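Fusarinine C esterase sidJ (Aspergillus fumigatus, PDB 6GUP) hydrolyses the ester bonds of the fungal siderophore fusarinine C, but not those of triacetylfusarinine C, and works as a homodimer. Local coordinates at residues W81-L86 with P246-L251; M162-S167 with G284-V289; D168-Q173 with F252-S257; K194-A199 with R232-L237. One frame throughout, in Å; residues are numbered along the deposited sequence.

Contact 1 of 4, residues W81-L86 with P246-L251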
loop_
_atom_site.group_PDB
_atom_site.type_symbol
_atom_site.label_atom_id
_atom_site.label_comp_id
_atom_site.label_asym_id
_atom_site.label_seq_id
_atom_site.Cartn_x
_atom_site.Cartn_y
_atom_site.Cartn_z
ATOM N N TRP A 81 -10.436 4.915 2.671
ATOM C CA TRP A 81 -11.444 5.877 3.155
ATOM C C TRP A 81 -12.777 5.807 2.403
ATOM O O TRP A 81 -13.736 6.437 2.832
ATOM C CB TRP A 81 -10.897 7.324 3.112
ATOM C CG TRP A 81 -9.952 7.568 1.990
ATOM C CD1 TRP A 81 -8.589 7.554 2.057
ATOM C CD2 TRP A 81 -10.286 7.798 0.618
ATOM N NE1 TRP A 81 -8.052 7.782 0.816
ATOM C CE2 TRP A 81 -9.071 7.936 -0.088
ATOM C CE3 TRP A 81 -11.495 7.913 -0.083
ATOM C CZ2 TRP A 81 -9.025 8.182 -1.465
ATOM C CZ3 TRP A 81 -11.452 8.161 -1.455
ATOM C CH2 TRP A 81 -10.222 8.289 -2.129
ATOM N N GLY A 82 -12.844 5.048 1.305
ATOM C CA GLY A 82 -14.030 5.019 0.438
ATOM C C GLY A 82 -15.007 3.882 0.703
ATOM O O GLY A 82 -14.603 2.783 1.089
ATOM N N LEU A 83 -16.295 4.162 0.489
ATOM C CA LEU A 83 -17.370 3.156 0.534
ATOM C C LEU A 83 -17.528 2.518 -0.845
ATOM O O LEU A 83 -17.134 3.104 -1.859
ATOM C CB LEU A 83 -18.696 3.807 0.975
ATOM C CG LEU A 83 -20.040 3.056 0.900
ATOM C CD1 LEU A 83 -20.140 1.927 1.919
ATOM C CD2 LEU A 83 -21.192 4.031 1.098
ATOM N N GLY A 84 -18.104 1.317 -0.876
ATOM C CA GLY A 84 -18.363 0.599 -2.121
ATOM C C GLY A 84 -17.088 -0.017 -2.658
ATOM O O GLY A 84 -16.824 0.040 -3.861
ATOM N N HIS A 85 -16.306 -0.606 -1.754
ATOM C CA HIS A 85 -14.970 -1.119 -2.066
ATOM C C HIS A 85 -14.874 -2.648 -2.173
ATOM O O HIS A 85 -13.923 -3.157 -2.770
ATOM C CB HIS A 85 -13.959 -0.598 -1.034
ATOM C CG HIS A 85 -14.065 -1.247 0.313
ATOM N ND1 HIS A 85 -14.902 -0.784 1.303
ATOM C CD2 HIS A 85 -13.431 -2.325 0.831
ATOM C CE1 HIS A 85 -14.782 -1.551 2.372
ATOM N NE2 HIS A 85 -13.896 -2.493 2.112
ATOM N N LEU A 86 -15.841 -3.373 -1.605
ATOM C CA LEU A 86 -15.771 -4.840 -1.544
ATOM C C LEU A 86 -15.826 -5.543 -2.905
ATOM O O LEU A 86 -15.212 -6.599 -3.068
ATOM C CB LEU A 86 -16.860 -5.417 -0.625
ATOM C CG LEU A 86 -16.693 -5.288 0.893
ATOM C CD1 LEU A 86 -17.820 -6.030 1.598
ATOM C CD2 LEU A 86 -15.347 -5.823 1.366
ATOM N N PRO A 246 -29.055 -3.885 5.993
ATOM C CA PRO A 246 -27.821 -3.172 6.367
ATOM C C PRO A 246 -26.942 -2.718 5.190
ATOM O O PRO A 246 -27.267 -2.978 4.029
ATOM C CB PRO A 246 -27.068 -4.229 7.176
ATOM C CG PRO A 246 -27.440 -5.499 6.507
ATOM C CD PRO A 246 -28.895 -5.338 6.199
ATOM N N SER A 247 -25.827 -2.060 5.515
ATOM C CA SER A 247 -24.852 -1.592 4.522
ATOM C C SER A 247 -23.931 -2.720 4.044
ATOM O O SER A 247 -23.966 -3.834 4.573
ATOM C CB SER A 247 -24.015 -0.444 5.099
ATOM O OG SER A 247 -23.117 -0.900 6.099
ATOM N N GLU A 248 -23.112 -2.409 3.039
ATOM C CA GLU A 248 -22.137 -3.350 2.467
ATOM C C GLU A 248 -21.150 -3.886 3.509
ATOM O O GLU A 248 -20.849 -5.082 3.526
ATOM C CB GLU A 248 -21.368 -2.675 1.320
ATOM C CG GLU A 248 -20.274 -3.523 0.684
ATOM C CD GLU A 248 -19.501 -2.777 -0.383
ATOM O OE1 GLU A 248 -18.785 -1.816 -0.030
ATOM O OE2 GLU A 248 -19.593 -3.161 -1.568
ATOM N N ASP A 249 -20.648 -2.992 4.359
ATOM C CA ASP A 249 -19.680 -3.350 5.401
ATOM C C ASP A 249 -20.303 -4.168 6.527
ATOM O O ASP A 249 -19.649 -5.052 7.085
ATOM C CB ASP A 249 -19.044 -2.091 6.005
ATOM C CG ASP A 249 -18.272 -1.272 4.986
ATOM O OD1 ASP A 249 -17.632 -1.864 4.091
ATOM O OD2 ASP A 249 -18.300 -0.027 5.085
ATOM N N ASP A 250 -21.563 -3.877 6.851
ATOM C CA ASP A 250 -22.225 -4.457 8.017
ATOM C C ASP A 250 -22.688 -5.900 7.758
ATOM O O ASP A 250 -23.880 -6.174 7.592
ATOM C CB ASP A 250 -23.386 -3.549 8.455
ATOM C CG ASP A 250 -23.924 -3.896 9.832
ATOM O OD1 ASP A 250 -23.184 -4.502 10.632
ATOM O OD2 ASP A 250 -25.090 -3.549 10.117
ATOM N N LEU A 251 -21.716 -6.809 7.729
ATOM C CA LEU A 251 -21.955 -8.240 7.528
ATOM C C LEU A 251 -22.032 -9.011 8.848
ATOM O O LEU A 251 -22.690 -10.051 8.912
ATOM C CB LEU A 251 -20.844 -8.844 6.659
ATOM C CG LEU A 251 -20.725 -8.316 5.225
ATOM C CD1 LEU A 251 -19.397 -8.725 4.606
ATOM C CD2 LEU A 251 -21.882 -8.804 4.367
#
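Two loops of the alpha/beta-hydrolase chain meet where E248 reaches the backbone of G84 and H85, in the loop just before helix 86-108. E248 OE1 is 3.2 Å from G84 CA and takes a weak, bent hydrogen bond from H85 N (3.3 Å, 128° at the hydrogen). E248 gets this far because CG is anti to its backbone N (chi1 177°) and the chain runs on extended. L86 slides past it in the opposite direction. The methyl L86 CD1 lies 3.6 Å from E248 CG, so the acid's aliphatic part is packed as well as its head. The same methyl meets L251 CD1 at 4.3 Å.

D249 lies against the imidazole of H85. Its OD1 is 3.3 Å from H85 CE1, obliquely placed, with ring and carboxylate planes 39° apart. This is a carbon contact. The firm polar partner of D249 is R233 of helix 231-238, a salt bridge through OD2. L83 CD1 comes within 4.2 Å of D249 OD2. L86 also touches Q127 and H131 of helix 125-134. The contact joins the loop into helix 86-108 to the loop between helices 231-238 and 258-262, part of the long excursion between strands 159-163 and 278-283 of the alpha/beta-hydrolase sheet.

Contact 2 of 4, residues M162-S167 with G284-V289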
loop_
_atom_site.group_PDB
_atom_site.type_symbol
_atom_site.label_atom_id
_atom_site.label_comp_id
_atom_site.label_asym_id
_atom_site.label_seq_id
_atom_site.Cartn_x
_atom_site.Cartn_y
_atom_site.Cartn_z
ATOM N N MET A 162 -12.070 -16.974 8.574
ATOM C CA MET A 162 -12.326 -15.597 9.003
ATOM C C MET A 162 -11.906 -15.447 10.460
ATOM O O MET A 162 -12.493 -16.069 11.347
ATOM C CB MET A 162 -13.805 -15.238 8.837
ATOM C CG MET A 162 -14.327 -15.402 7.418
ATOM S SD MET A 162 -15.838 -14.469 7.088
ATOM C CE MET A 162 -17.050 -15.395 8.021
ATOM N N GLN A 163 -10.880 -14.632 10.698
ATOM C CA GLN A 163 -10.336 -14.415 12.037
ATOM C C GLN A 163 -10.832 -13.076 12.577
ATOM O O GLN A 163 -10.574 -12.030 11.979
ATOM C CB GLN A 163 -8.807 -14.446 11.987
ATOM C CG GLN A 163 -8.122 -14.408 13.349
ATOM C CD GLN A 163 -7.891 -13.001 13.882
ATOM O OE1 GLN A 163 -7.498 -12.100 13.143
ATOM N NE2 GLN A 163 -8.128 -12.812 15.173
ATOM N N ALA A 164 -11.536 -13.127 13.709
ATOM C CA ALA A 164 -12.142 -11.950 14.337
ATOM C C ALA A 164 -12.995 -11.096 13.376
ATOM O O ALA A 164 -12.748 -9.893 13.231
ATOM C CB ALA A 164 -11.065 -11.105 15.014
ATOM N N PRO A 165 -13.991 -11.719 12.705
ATOM C CA PRO A 165 -14.929 -10.930 11.898
ATOM C C PRO A 165 -15.871 -10.145 12.809
ATOM O O PRO A 165 -16.790 -10.716 13.401
ATOM C CB PRO A 165 -15.679 -11.989 11.084
ATOM C CG PRO A 165 -15.597 -13.225 11.904
ATOM C CD PRO A 165 -14.291 -13.163 12.639
ATOM N N VAL A 166 -15.620 -8.842 12.913
ATOM C CA VAL A 166 -16.251 -7.983 13.909
ATOM C C VAL A 166 -16.945 -6.817 13.207
ATOM O O VAL A 166 -16.405 -6.241 12.260
ATOM C CB VAL A 166 -15.190 -7.477 14.917
ATOM C CG1 VAL A 166 -15.710 -6.328 15.775
ATOM C CG2 VAL A 166 -14.726 -8.627 15.802
ATOM N N SER A 167 -18.142 -6.482 13.685
ATOM C CA SER A 167 -18.901 -5.344 13.169
ATOM C C SER A 167 -18.256 -4.028 13.602
ATOM O O SER A 167 -18.118 -3.767 14.800
ATOM C CB SER A 167 -20.354 -5.396 13.658
ATOM O OG SER A 167 -21.041 -4.186 13.384
ATOM N N GLY A 284 -11.925 -14.486 22.210
ATOM C CA GLY A 284 -12.694 -14.559 23.457
ATOM C C GLY A 284 -12.678 -13.304 24.306
ATOM O O GLY A 284 -13.669 -12.994 24.974
ATOM N N ALA A 285 -11.558 -12.587 24.280
ATOM C CA ALA A 285 -11.421 -11.301 24.962
ATOM C C ALA A 285 -11.341 -10.155 23.949
ATOM O O ALA A 285 -10.578 -9.204 24.141
ATOM C CB ALA A 285 -10.183 -11.321 25.850
ATOM N N ASP A 286 -12.131 -10.249 22.876
ATOM C CA ASP A 286 -12.138 -9.228 21.832
ATOM C C ASP A 286 -12.692 -7.931 22.411
ATOM O O ASP A 286 -13.866 -7.843 22.773
ATOM C CB ASP A 286 -12.961 -9.665 20.614
ATOM C CG ASP A 286 -12.669 -8.832 19.376
ATOM O OD1 ASP A 286 -12.617 -7.589 19.479
ATOM O OD2 ASP A 286 -12.504 -9.423 18.290
ATOM N N GLN A 287 -11.816 -6.936 22.493
ATOM C CA GLN A 287 -12.151 -5.629 23.054
ATOM C C GLN A 287 -13.029 -4.765 22.137
ATOM O O GLN A 287 -13.590 -3.774 22.599
ATOM C CB GLN A 287 -10.875 -4.872 23.481
ATOM C CG GLN A 287 -9.983 -4.311 22.368
ATOM C CD GLN A 287 -9.160 -5.354 21.620
ATOM O OE1 GLN A 287 -9.195 -6.546 21.930
ATOM N NE2 GLN A 287 -8.414 -4.900 20.619
ATOM N N SER A 288 -13.128 -5.123 20.853
ATOM C CA SER A 288 -14.000 -4.426 19.898
ATOM C C SER A 288 -15.464 -4.872 19.952
ATOM O O SER A 288 -16.337 -4.155 19.468
ATOM C CB SER A 288 -13.482 -4.608 18.467
ATOM O OG SER A 288 -12.167 -4.100 18.334
ATOM N N VAL A 289 -15.732 -6.046 20.524
ATOM C CA VAL A 289 -17.082 -6.605 20.560
ATOM C C VAL A 289 -17.754 -6.191 21.870
ATOM O O VAL A 289 -17.176 -6.400 22.941
ATOM C CB VAL A 289 -17.054 -8.142 20.432
ATOM C CG1 VAL A 289 -18.464 -8.722 20.455
ATOM C CG2 VAL A 289 -16.340 -8.540 19.146
HETATM O O HOH W 1 -18.443 -5.080 17.301
#
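A164 follows the end of strand 159-163 and turns its CB toward D286, 4.0 Å from OD2. P165 faces the other way, onto strand 278-283 and W302. V166 carries most of the contact. Its CG2, anti to its own carbonyl carbon, sits 3.4 Å from D286 OD2 and 3.7 Å from V289 CG2. The other branch, CG1, lies 3.9 Å from S288 CB. CG2 thus faces the carboxylate and V289, CG1 faces S288, and V289 CG2 lies near both methyls. S167 then joins in through water: its O and S288 O both accept from one molecule, at 2.8 Å from S167 O.

The carboxylate of D286 is held from within its own loop. S288 N donates to D286 OD1 (2.9 Å) nearly along the C-O axis, closing an Asx turn. The other oxygen, OD2, is hydrogen-bonded to H327 ND1. With S123 these residues fit a Ser-His-Asp triad, so D286 is probably its acid. The contact lies at the ends of the neighbouring parallel strands 159-163 and 278-283. S167 leads into helix 168-178, and K295 of helix 295-307 touches D286 and V289.

Contact 3 of 4, residues D168-Q173 with F252-S257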
loop_
_atom_site.group_PDB
_atom_site.type_symbol
_atom_site.label_atom_id
_atom_site.label_comp_id
_atom_site.label_asym_id
_atom_site.label_seq_id
_atom_site.Cartn_x
_atom_site.Cartn_y
_atom_site.Cartn_z
ATOM N N ASP A 168 -17.854 -3.218 12.622
ATOM C CA ASP A 168 -17.350 -1.863 12.881
ATOM C C ASP A 168 -18.431 -0.981 13.499
ATOM O O ASP A 168 -18.144 -0.177 14.386
ATOM C CB ASP A 168 -16.838 -1.203 11.593
ATOM C CG ASP A 168 -15.529 -1.799 11.102
ATOM O OD1 ASP A 168 -14.605 -1.996 11.920
ATOM O OD2 ASP A 168 -15.417 -2.054 9.884
ATOM N N ARG A 169 -19.662 -1.133 13.015
ATOM C CA ARG A 169 -20.821 -0.438 13.576
ATOM C C ARG A 169 -20.965 -0.708 15.076
ATOM O O ARG A 169 -21.087 0.228 15.868
ATOM C CB ARG A 169 -22.106 -0.839 12.834
ATOM C CG ARG A 169 -23.386 -0.561 13.604
ATOM C CD ARG A 169 -24.633 -0.932 12.831
ATOM N NE ARG A 169 -25.787 -0.871 13.729
ATOM C CZ ARG A 169 -26.332 -1.900 14.386
ATOM N NH1 ARG A 169 -27.379 -1.675 15.179
ATOM N NH2 ARG A 169 -25.883 -3.149 14.247
ATOM N N GLU A 170 -20.961 -1.986 15.449
ATOM C CA GLU A 170 -21.073 -2.379 16.859
ATOM C C GLU A 170 -19.818 -2.060 17.676
ATOM O O GLU A 170 -19.914 -1.852 18.885
ATOM C CB GLU A 170 -21.447 -3.858 16.998
ATOM C CG GLU A 170 -22.909 -4.127 16.679
ATOM C CD GLU A 170 -23.343 -5.533 17.024
ATOM O OE1 GLU A 170 -22.601 -6.488 16.714
ATOM O OE2 GLU A 170 -24.446 -5.689 17.590
ATOM N N ALA A 171 -18.655 -2.026 17.026
ATOM C CA ALA A 171 -17.419 -1.579 17.677
ATOM C C ALA A 171 -17.476 -0.102 18.071
ATOM O O ALA A 171 -16.997 0.270 19.143
ATOM C CB ALA A 171 -16.212 -1.843 16.789
ATOM N N ILE A 172 -18.065 0.728 17.209
ATOM C CA ILE A 172 -18.249 2.155 17.500
ATOM C C ILE A 172 -19.264 2.363 18.634
ATOM O O ILE A 172 -19.046 3.204 19.507
ATOM C CB ILE A 172 -18.638 2.954 16.229
ATOM C CG1 ILE A 172 -17.454 2.970 15.250
ATOM C CG2 ILE A 172 -19.028 4.387 16.579
ATOM C CD1 ILE A 172 -17.784 3.455 13.855
ATOM N N GLN A 173 -20.357 1.595 18.620
ATOM C CA GLN A 173 -21.336 1.585 19.726
ATOM C C GLN A 173 -20.681 1.282 21.081
ATOM O O GLN A 173 -21.033 1.881 22.098
ATOM C CB GLN A 173 -22.446 0.559 19.462
ATOM C CG GLN A 173 -23.420 0.946 18.357
ATOM C CD GLN A 173 -24.396 -0.167 18.003
ATOM O OE1 GLN A 173 -24.493 -1.178 18.701
ATOM N NE2 GLN A 173 -25.129 0.020 16.912
ATOM N N PHE A 252 -21.377 -8.496 9.895
ATOM C CA PHE A 252 -21.129 -9.255 11.125
ATOM C C PHE A 252 -21.814 -8.705 12.387
ATOM O O PHE A 252 -21.448 -9.096 13.500
ATOM C CB PHE A 252 -19.612 -9.358 11.353
ATOM C CG PHE A 252 -18.852 -9.887 10.163
ATOM C CD1 PHE A 252 -19.180 -11.121 9.607
ATOM C CD2 PHE A 252 -17.805 -9.158 9.598
ATOM C CE1 PHE A 252 -18.488 -11.616 8.511
ATOM C CE2 PHE A 252 -17.109 -9.650 8.502
ATOM C CZ PHE A 252 -17.451 -10.880 7.957
ATOM N N SER A 253 -22.808 -7.826 12.229
ATOM C CA SER A 253 -23.563 -7.305 13.382
ATOM C C SER A 253 -24.454 -8.385 13.998
ATOM O O SER A 253 -25.065 -9.180 13.285
ATOM C CB SER A 253 -24.410 -6.084 13.007
ATOM O OG SER A 253 -23.625 -4.906 13.025
ATOM N N SER A 254 -24.520 -8.390 15.327
ATOM C CA SER A 254 -25.254 -9.403 16.085
ATOM C C SER A 254 -26.779 -9.298 15.994
ATOM O O SER A 254 -27.473 -10.280 16.263
ATOM C CB SER A 254 -24.824 -9.375 17.556
ATOM O OG SER A 254 -25.217 -8.168 18.187
ATOM N N ASP A 255 -27.296 -8.124 15.621
ATOM C CA ASP A 255 -28.749 -7.901 15.517
ATOM C C ASP A 255 -29.311 -8.006 14.084
ATOM O O ASP A 255 -30.455 -7.609 13.842
ATOM C CB ASP A 255 -29.139 -6.557 16.167
ATOM C CG ASP A 255 -28.547 -5.347 15.453
ATOM O OD1 ASP A 255 -27.545 -5.496 14.720
ATOM O OD2 ASP A 255 -29.081 -4.233 15.641
ATOM N N LEU A 256 -28.522 -8.542 13.147
ATOM C CA LEU A 256 -29.017 -8.832 11.799
ATOM C C LEU A 256 -29.982 -10.010 11.853
ATOM O O LEU A 256 -29.763 -10.960 12.605
ATOM C CB LEU A 256 -27.870 -9.159 10.836
ATOM C CG LEU A 256 -26.812 -8.083 10.576
ATOM C CD1 LEU A 256 -25.814 -8.589 9.545
ATOM C CD2 LEU A 256 -27.428 -6.769 10.119
ATOM N N SER A 257 -31.043 -9.940 11.054
ATOM C CA SER A 257 -32.060 -10.991 11.015
ATOM C C SER A 257 -31.557 -12.228 10.278
ATOM O O SER A 257 -30.560 -12.175 9.555
ATOM C CB SER A 257 -33.332 -10.477 10.335
ATOM O OG SER A 257 -33.107 -10.210 8.961
#
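R169 and E170, neighbours in the first turn of helix 168-178, each reach a different part of the S253-D255 loop. R169 meets D255 end-on with two nitrogens. R169 NH2 donates to D255 OD1 at 2.9 Å and R169 NH1 to D255 OD2 at 3.1 Å. Guanidinium and carboxylate planes are only 2° apart, yet each oxygen is displaced about 20° from the guanidinium plane, so the two groups are stepped rather than level. Both oxygens are met on their syn sides. R169 NH2 also gives a weak bond to S253 OG at 3.1 Å.

E170 holds S254 twice. S254 OG donates to E170 OE2 at 2.7 Å, onto the syn lone pair. S254 N donates to E170 OE1 at 3.0 Å along a nearly straight line (164°), but from well above the carboxylate plane. The hydroxyl reaches its acceptor because S254 OG stands between the backbone N and the carbonyl carbon. E170 OE2 and D255 OD1 are 4.2 Å apart; the guanidinium probably offsets that repulsion.

Further out, Q173 NE2 lies over one face of the R169 guanidinium, offset toward its rim. S253 OG is fixed mainly by D250 OD1 and also bonds to S167 OG, the N-cap of this helix. E241 lies close to D255 and probably adds negative charge there. A bidentate Arg-Asp salt bridge and a doubly bonded glutamate thus tie the first turn of the helix after strand 159-163 to the type I beta turn S253-L256, in this alpha/beta-hydrolase.

Contact 4 of 4, residues K194-A199 with R232-L237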
loop_
_atom_site.group_PDB
_atom_site.type_symbol
_atom_site.label_atom_id
_atom_site.label_comp_id
_atom_site.label_asym_id
_atom_site.label_seq_id
_atom_site.Cartn_x
_atom_site.Cartn_y
_atom_site.Cartn_z
ATOM N N LYS A 194 -20.458 15.628 16.032
ATOM C CA LYS A 194 -19.920 16.562 15.041
ATOM C C LYS A 194 -19.541 15.841 13.742
ATOM O O LYS A 194 -19.814 16.349 12.657
ATOM C CB LYS A 194 -18.709 17.311 15.610
ATOM C CG LYS A 194 -18.251 18.503 14.784
ATOM C CD LYS A 194 -17.315 19.393 15.591
ATOM C CE LYS A 194 -16.460 20.291 14.712
ATOM N NZ LYS A 194 -15.408 20.983 15.510
ATOM N N LEU A 195 -18.935 14.657 13.862
ATOM C CA LEU A 195 -18.554 13.846 12.693
ATOM C C LEU A 195 -19.753 13.382 11.858
ATOM O O LEU A 195 -19.686 13.397 10.627
ATOM C CB LEU A 195 -17.706 12.631 13.107
ATOM C CG LEU A 195 -16.235 12.871 13.466
ATOM C CD1 LEU A 195 -15.629 11.602 14.049
ATOM C CD2 LEU A 195 -15.427 13.341 12.265
ATOM N N THR A 196 -20.834 12.965 12.522
ATOM C CA THR A 196 -22.080 12.598 11.831
ATOM C C THR A 196 -22.680 13.798 11.106
ATOM O O THR A 196 -22.995 13.713 9.921
ATOM C CB THR A 196 -23.138 12.009 12.794
ATOM O OG1 THR A 196 -23.258 12.842 13.952
ATOM C CG2 THR A 196 -22.762 10.597 13.224
ATOM N N SER A 197 -22.808 14.913 11.822
ATOM C CA SER A 197 -23.321 16.168 11.257
ATOM C C SER A 197 -22.518 16.644 10.039
ATOM O O SER A 197 -23.098 17.119 9.060
ATOM C CB SER A 197 -23.336 17.259 12.332
ATOM O OG SER A 197 -23.808 18.492 11.815
ATOM N N MET A 198 -21.193 16.518 10.115
ATOM C CA MET A 198 -20.305 16.799 8.977
ATOM C C MET A 198 -20.545 15.835 7.821
ATOM O O MET A 198 -20.637 16.253 6.665
ATOM C CB MET A 198 -18.834 16.697 9.393
ATOM C CG MET A 198 -18.343 17.847 10.251
ATOM S SD MET A 198 -16.706 17.517 10.926
ATOM C CE MET A 198 -15.721 17.639 9.436
ATOM N N ALA A 199 -20.630 14.547 8.150
ATOM C CA ALA A 199 -20.791 13.489 7.155
ATOM C C ALA A 199 -22.138 13.548 6.428
ATOM O O ALA A 199 -22.201 13.299 5.221
ATOM C CB ALA A 199 -20.594 12.126 7.799
ATOM N N ARG A 232 -18.907 9.730 3.177
ATOM C CA ARG A 232 -19.775 8.636 2.728
ATOM C C ARG A 232 -19.472 7.319 3.429
ATOM O O ARG A 232 -20.397 6.581 3.778
ATOM C CB ARG A 232 -19.688 8.442 1.213
ATOM C CG ARG A 232 -20.432 9.510 0.437
ATOM C CD ARG A 232 -20.493 9.185 -1.042
ATOM N NE ARG A 232 -19.187 9.256 -1.691
ATOM C CZ ARG A 232 -18.982 9.107 -3.002
ATOM N NH1 ARG A 232 -19.997 8.881 -3.836
ATOM N NH2 ARG A 232 -17.751 9.188 -3.491
ATOM N N ARG A 233 -18.190 7.027 3.629
ATOM C CA ARG A 233 -17.801 5.810 4.332
ATOM C C ARG A 233 -18.178 5.854 5.805
ATOM O O ARG A 233 -18.660 4.862 6.347
ATOM C CB ARG A 233 -16.310 5.524 4.198
ATOM C CG ARG A 233 -16.022 4.089 4.563
ATOM C CD ARG A 233 -14.561 3.694 4.637
ATOM N NE ARG A 233 -14.410 2.579 5.576
ATOM C CZ ARG A 233 -14.964 1.368 5.436
ATOM N NH1 ARG A 233 -15.716 1.053 4.379
ATOM N NH2 ARG A 233 -14.762 0.445 6.374
ATOM N N PHE A 234 -17.946 6.995 6.446
ATOM C CA PHE A 234 -18.313 7.174 7.847
ATOM C C PHE A 234 -19.825 7.021 8.075
ATOM O O PHE A 234 -20.238 6.417 9.068
ATOM C CB PHE A 234 -17.823 8.533 8.358
ATOM C CG PHE A 234 -18.296 8.863 9.742
ATOM C CD1 PHE A 234 -17.515 8.568 10.855
ATOM C CD2 PHE A 234 -19.536 9.455 9.933
ATOM C CE1 PHE A 234 -17.964 8.868 12.133
ATOM C CE2 PHE A 234 -19.988 9.751 11.202
ATOM C CZ PHE A 234 -19.203 9.464 12.305
ATOM N N LEU A 235 -20.636 7.573 7.169
ATOM C CA LEU A 235 -22.104 7.463 7.263
ATOM C C LEU A 235 -22.606 6.028 7.237
ATOM O O LEU A 235 -23.573 5.694 7.922
ATOM C CB LEU A 235 -22.809 8.250 6.149
ATOM C CG LEU A 235 -23.002 9.751 6.352
ATOM C CD1 LEU A 235 -23.855 10.304 5.223
ATOM C CD2 LEU A 235 -23.632 10.076 7.700
ATOM N N SER A 236 -21.953 5.196 6.430
ATOM C CA SER A 236 -22.230 3.760 6.392
ATOM C C SER A 236 -22.092 3.113 7.775
ATOM O O SER A 236 -22.910 2.273 8.157
ATOM C CB SER A 236 -21.281 3.068 5.409
ATOM O OG SER A 236 -21.680 1.733 5.166
ATOM N N LEU A 237 -21.066 3.526 8.518
ATOM C CA LEU A 237 -20.754 2.942 9.824
ATOM C C LEU A 237 -21.652 3.426 10.974
ATOM O O LEU A 237 -21.806 2.702 11.958
ATOM C CB LEU A 237 -19.270 3.173 10.168
ATOM C CG LEU A 237 -18.240 2.786 9.088
ATOM C CD1 LEU A 237 -16.814 2.839 9.619
ATOM C CD2 LEU A 237 -18.530 1.420 8.474
#
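Helices 194-199 and 232-237 pass at 9.2 Å between the axes of these segments, with a crossing angle of -123°. Both lie in the long insertion between strands 159-163 and 278-283, where alpha/beta-hydrolases commonly carry a cap, or lid; this pair is probably part of one. The contact's centre is about 23 Å from the centre of the chain. The nearest CA pair is A199 and L235, 6.2 Å apart between CA atoms; the small alanine is consistent with so close an approach.

F234 is the main side chain. Its CG is anti to the backbone N (chi1 173°), which sends the ring across to the other helix. T196 CG2 comes to the ring's edge, in its plane, 3.5 Å from F234 CE2. The side chains of L195 and F234 run at about a right angle. L195 CB, 3.6 Å from F234 CZ, and A199 CB, 3.6 Å from F234 CD2, come to the ring obliquely.

The T196 hydroxyl bonds back to E193 O and F192 O of its own helix. L195 also packs on M218, T219 and V222 of helix 216-222. L235 also packs on A199. Its CD2 is 3.7 Å from A199 CB, and its CD1 methyl ends 3.4 Å from the carbonyl oxygen A199 O.

Contact 2 is the one that holds a residue of the probable catalytic triad, D286. Contact 3 lies beside it, with centres 11 Å apart. The two also pack where S288 O stands 3.5 Å from A171 CB, besides the S167-S253 junction. Contacts 1 and 3 use consecutive parts of one loop, 246-251 and 252-257; L256 CD1 of contact 3 packs 3.5 Å from L251 O. Contact 4 meets contact 1 through R233, whose NH1 also packs 3.4 Å from H85 CE1. It touches contact 3 as well, where L237 O meets R169 CB. Contacts 2 and 4 do not touch; their centres are about 23 Å apart.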